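Local coordinates for protein ANGPTL4 C-terminal chain (Homo sapiens, PDB 6EUB) that forms the C-terminal fibrinogen-like domain of a secreted protein that mediates lipoprotein lipase inactivation, regulating triglyceride clearance, and inhibits endothelial cell proliferation and migration, at residues 113-118 against 131-136. Sequence-based numbering, arbitrary orientation.
Sequences QFSVHL and APVAGQ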
loop_
_atom_site.group_PDB
_atom_site.type_symbol
_atom_site.label_atom_id
_atom_site.label_comp_id
_atom_site.label_asym_id
_atom_site.label_seq_id
_atom_site.Cartn_x
_atom_site.Cartn_y
_atom_site.Cartn_z
ATOM N N GLN A 113 -6.798 -3.052 -9.649
ATOM C CA GLN A 113 -7.800 -2.642 -8.684
ATOM C C GLN A 113 -8.374 -3.868 -7.982
ATOM O O GLN A 113 -8.639 -4.894 -8.612
ATOM C CB GLN A 113 -8.897 -1.824 -9.352
ATOM C CG GLN A 113 -9.459 -0.746 -8.436
ATOM C CD GLN A 113 -10.326 0.273 -9.155
ATOM O OE1 GLN A 113 -11.520 0.381 -8.879
ATOM N NE2 GLN A 113 -9.724 1.037 -10.070
ATOM N N PHE A 114 -8.540 -3.755 -6.666
ATOM C CA PHE A 114 -9.066 -4.828 -5.838
ATOM C C PHE A 114 -9.975 -4.193 -4.814
ATOM O O PHE A 114 -9.648 -3.127 -4.282
ATOM C CB PHE A 114 -7.961 -5.611 -5.091
ATOM C CG PHE A 114 -6.738 -5.853 -5.905
ATOM C CD1 PHE A 114 -6.648 -6.977 -6.733
ATOM C CD2 PHE A 114 -5.683 -4.957 -5.866
ATOM C CE1 PHE A 114 -5.521 -7.206 -7.512
ATOM C CE2 PHE A 114 -4.557 -5.165 -6.628
ATOM C CZ PHE A 114 -4.472 -6.297 -7.464
ATOM N N SER A 115 -11.106 -4.837 -4.525
ATOM C CA SER A 115 -11.919 -4.420 -3.394
ATOM C C SER A 115 -11.422 -5.158 -2.141
ATOM O O SER A 115 -11.217 -6.376 -2.178
ATOM C CB SER A 115 -13.401 -4.671 -3.677
ATOM O OG SER A 115 -13.857 -5.878 -3.105
ATOM N N VAL A 116 -11.162 -4.405 -1.061
ATOM C CA VAL A 116 -10.599 -4.923 0.188
ATOM C C VAL A 116 -11.387 -4.387 1.381
ATOM O O VAL A 116 -12.176 -3.450 1.270
ATOM C CB VAL A 116 -9.118 -4.544 0.373
ATOM C CG1 VAL A 116 -8.267 -4.972 -0.816
ATOM C CG2 VAL A 116 -8.986 -3.030 0.674
ATOM N N HIS A 117 -11.142 -4.992 2.537
ATOM C CA HIS A 117 -11.402 -4.383 3.837
ATOM C C HIS A 117 -10.085 -4.326 4.600
ATOM O O HIS A 117 -9.251 -5.235 4.494
ATOM C CB HIS A 117 -12.433 -5.172 4.679
ATOM C CG HIS A 117 -13.806 -5.196 4.090
ATOM N ND1 HIS A 117 -14.870 -4.529 4.657
ATOM C CD2 HIS A 117 -14.287 -5.787 2.969
ATOM C CE1 HIS A 117 -15.949 -4.710 3.915
ATOM N NE2 HIS A 117 -15.622 -5.467 2.883
ATOM N N LEU A 118 -9.910 -3.261 5.382
ATOM C CA LEU A 118 -8.682 -3.015 6.129
ATOM C C LEU A 118 -9.022 -2.969 7.610
ATOM O O LEU A 118 -9.738 -2.066 8.059
ATOM C CB LEU A 118 -8.033 -1.715 5.683
ATOM C CG LEU A 118 -6.850 -1.249 6.524
ATOM C CD1 LEU A 118 -5.722 -2.281 6.477
ATOM C CD2 LEU A 118 -6.365 0.126 6.071
ATOM N N ALA A 131 -12.472 -14.643 -1.266
ATOM C CA ALA A 131 -11.858 -15.640 -2.142
ATOM C C ALA A 131 -11.709 -15.171 -3.594
ATOM O O ALA A 131 -10.636 -15.420 -4.179
ATOM C CB ALA A 131 -12.640 -16.961 -2.070
ATOM N N PRO A 132 -12.703 -14.525 -4.242
ATOM C CA PRO A 132 -12.454 -14.066 -5.635
ATOM C C PRO A 132 -11.290 -13.096 -5.722
ATOM O O PRO A 132 -10.420 -13.270 -6.587
ATOM C CB PRO A 132 -13.789 -13.422 -6.062
ATOM C CG PRO A 132 -14.827 -14.111 -5.187
ATOM C CD PRO A 132 -14.123 -14.360 -3.857
ATOM N N VAL A 133 -11.206 -12.120 -4.808
ATOM C CA VAL A 133 -10.129 -11.138 -4.892
ATOM C C VAL A 133 -8.773 -11.785 -4.609
ATOM O O VAL A 133 -7.783 -11.514 -5.307
ATOM C CB VAL A 133 -10.421 -9.949 -3.961
ATOM C CG1 VAL A 133 -9.210 -9.055 -3.857
ATOM C CG2 VAL A 133 -11.614 -9.163 -4.505
ATOM N N ALA A 134 -8.704 -12.672 -3.612
ATOM C CA ALA A 134 -7.469 -13.428 -3.396
ATOM C C ALA A 134 -7.134 -14.273 -4.605
ATOM O O ALA A 134 -5.953 -14.478 -4.911
ATOM C CB ALA A 134 -7.583 -14.323 -2.157
ATOM N N GLY A 135 -8.157 -14.774 -5.307
ATOM C CA GLY A 135 -7.917 -15.414 -6.594
ATOM C C GLY A 135 -7.339 -14.461 -7.631
ATOM O O GLY A 135 -6.440 -14.831 -8.389
ATOM N N GLN A 136 -7.843 -13.221 -7.677
ATOM C CA GLN A 136 -7.251 -12.222 -8.568
ATOM C C GLN A 136 -5.774 -12.024 -8.294
ATOM O O GLN A 136 -5.008 -11.732 -9.213
ATOM C CB GLN A 136 -7.919 -10.863 -8.405
ATOM C CG GLN A 136 -9.371 -10.770 -8.710
ATOM C CD GLN A 136 -9.870 -9.356 -8.467
ATOM O OE1 GLN A 136 -9.152 -8.377 -8.716
ATOM N NE2 GLN A 136 -11.092 -9.241 -7.956
HETATM O O HOH W 1 -11.852 -6.871 -6.934
#
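The two methyl groups of Val-133 reach from helix 131-136 to Phe-114 and Ser-115 of strand 113-118. CG1 lies anti to its own backbone N (chi1 170°) and meets CB of Phe-114 at 3.9 Å, while CG2, beside that N, comes to 3.7 Å from the carbonyl O of Ser-115. This same oxygen also touches CG1, so the branched end of the valine straddles it. One turn on, Gln-136, extended beyond CG (chi2 179°), runs roughly antiparallel to the Phe-114 side chain, alongside it. Its OE1 approaches the ring obliquely, 3.5 Å from CD1 of Phe-114, with the amide plane tilted 30° from that of the ring. In this C-terminal fibrinogen-like domain, strand 109-118 belongs to the large antiparallel sheet and pairs with both 96-103 and 127-129; helix 131-136 follows one residue after strand 127-129 and lies along the edge of strand 113-118 turned away from 96-103. No direct hydrogen bond joins the two segments. A water bridges them instead, accepting from NE2 of Gln-136 at 2.7 Å and, over a longer 3.2 Å, from the backbone N of Ser-115. OE1 is on the Phe-114 side of the amide, consistent with the water fixing which end faces the ring. Phe-114 is buried, and its side chain also touches Leu-137, whereas Ser-115 at the more open margin makes a weak hydrogen bond through OG to OD1 of Asn-95.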